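Local coordinates for protein PHOX (Pseudomonas fluorescens, PDB 4A9V) that acts as an alkaline phosphatase, a beta-propeller hydrolase whose iron-calcium cofactor catalyses phosphotransfer chemistry, at residues 355-361 against 373-378. Numbering follows the deposited sequence. Where two conformers were deposited one is given.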
# COMPACT_ATOMS: atom_id res chain seq x y z
N ILE A 355 -0.19 -13.28 26.21
CA ILE A 355 0.38 -13.95 25.06
C ILE A 355 1.43 -14.96 25.53
O ILE A 355 2.52 -14.58 25.97
CB ILE A 355 1.06 -12.94 24.12
CG1 ILE A 355 0.06 -11.90 23.62
CG2 ILE A 355 1.71 -13.65 22.94
CD1 ILE A 355 0.72 -10.72 22.95
N ASP A 356 1.10 -16.24 25.46
CA ASP A 356 1.96 -17.29 25.99
C ASP A 356 1.48 -18.64 25.48
O ASP A 356 0.64 -18.72 24.59
CB ASP A 356 1.98 -17.25 27.52
CG ASP A 356 0.60 -17.39 28.12
OD1 ASP A 356 -0.26 -18.06 27.50
OD2 ASP A 356 0.36 -16.83 29.21
N ALA A 357 2.10 -19.71 25.97
CA ALA A 357 1.78 -21.03 25.46
C ALA A 357 0.30 -21.35 25.63
O ALA A 357 -0.31 -21.97 24.76
CB ALA A 357 2.64 -22.08 26.16
N SER A 358 -0.31 -20.84 26.70
CA SER A 358 -1.71 -21.13 27.00
C SER A 358 -2.65 -20.49 25.98
O SER A 358 -3.78 -20.94 25.80
CB SER A 358 -2.08 -20.67 28.41
OG SER A 358 -2.21 -19.26 28.48
N SER A 359 -2.17 -19.45 25.29
CA SER A 359 -2.96 -18.82 24.23
C SER A 359 -2.37 -19.12 22.85
O SER A 359 -2.89 -18.64 21.84
CB SER A 359 -3.07 -17.31 24.46
OG SER A 359 -1.79 -16.70 24.56
N GLY A 360 -1.42 -20.04 22.80
CA GLY A 360 -1.04 -20.70 21.55
C GLY A 360 0.26 -20.20 20.95
O GLY A 360 0.52 -20.41 19.77
N PHE A 361 1.06 -19.48 21.74
CA PHE A 361 2.31 -18.90 21.23
C PHE A 361 3.49 -19.47 22.01
O PHE A 361 3.61 -19.26 23.22
CB PHE A 361 2.28 -17.38 21.36
CG PHE A 361 1.08 -16.74 20.73
CD1 PHE A 361 -0.09 -16.58 21.46
CD2 PHE A 361 1.09 -16.38 19.40
CE1 PHE A 361 -1.22 -16.07 20.86
CE2 PHE A 361 -0.03 -15.82 18.82
CZ PHE A 361 -1.20 -15.70 19.54
N LEU A 373 -3.41 -13.16 15.44
CA LEU A 373 -3.93 -13.93 16.56
C LEU A 373 -3.49 -13.31 17.88
O LEU A 373 -4.26 -13.27 18.83
CB LEU A 373 -3.47 -15.38 16.48
CG LEU A 373 -4.12 -16.18 15.36
CD1 LEU A 373 -3.57 -17.59 15.34
CD2 LEU A 373 -5.64 -16.22 15.52
N ALA A 374 -2.24 -12.86 17.95
CA ALA A 374 -1.74 -12.25 19.17
C ALA A 374 -2.49 -10.95 19.47
O ALA A 374 -2.85 -10.66 20.61
CB ALA A 374 -0.24 -11.99 19.06
N ALA A 375 -2.76 -10.17 18.42
CA ALA A 375 -3.48 -8.91 18.58
C ALA A 375 -4.92 -9.14 19.06
O ALA A 375 -5.46 -8.35 19.83
CB ALA A 375 -3.45 -8.13 17.28
N SER A 376 -5.55 -10.23 18.62
CA SER A 376 -6.86 -10.57 19.14
C SER A 376 -6.80 -10.91 20.63
O SER A 376 -7.66 -10.50 21.40
CB SER A 376 -7.47 -11.74 18.37
OG SER A 376 -7.83 -11.35 17.05
N VAL A 377 -5.77 -11.64 21.04
CA VAL A 377 -5.62 -11.99 22.46
C VAL A 377 -5.59 -10.74 23.33
O VAL A 377 -6.19 -10.71 24.41
CB VAL A 377 -4.36 -12.85 22.70
CG1 VAL A 377 -4.05 -12.96 24.19
CG2 VAL A 377 -4.55 -14.23 22.11
N VAL A 378 -4.91 -9.69 22.88
CA VAL A 378 -4.74 -8.50 23.71
C VAL A 378 -5.86 -7.48 23.54
O VAL A 378 -5.85 -6.45 24.19
CB VAL A 378 -3.37 -7.81 23.49
CG1 VAL A 378 -2.24 -8.81 23.61
CG2 VAL A 378 -3.33 -7.07 22.16
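Ser359 OG is gripped from two parts of its own loop, while Ser359 CB meets Val377 CG2 across the contact at 4.1 Å. Asp356 N donates to Ser359 OG (3.1 Å, 164° at the hydrogen), and OG also bonds to Gly354 O. The contact joins a compact loop with a short 3-10 turn to one side of the short helix 371-377 and the residue after it, on the periphery of the beta-propeller. Asp356 O closes the loop: Phe361 N and Ser359 N, each 3.0 Å from Asp356 O, approach it from opposite faces of its plane. No hydrogen bond crosses to the helix; the joint is apolar. The Phe361 ring meets the helix with its far end. Its CZ lies 3.8 Å from Leu373 CB, and CE2 is equally near Ala374 CB. Val377 CG2 sits at the ring edge, near its plane, and Ser359 OG also lies at an edge, in plane. Val367 of helix 364-369 touches Ile355, Phe361 and Ala374, tying both segments to the intervening helix. Replacing Phe361 by an alanine would probably open a gap beside Leu373, Ala374 and Val377 and leave the loop less firmly held. Ile355 makes the second apolar patch. Its CG1 is anti to the carbonyl carbon (chi1 -59°) and carries CD1 to Val378 CG1, at 3.6 Å.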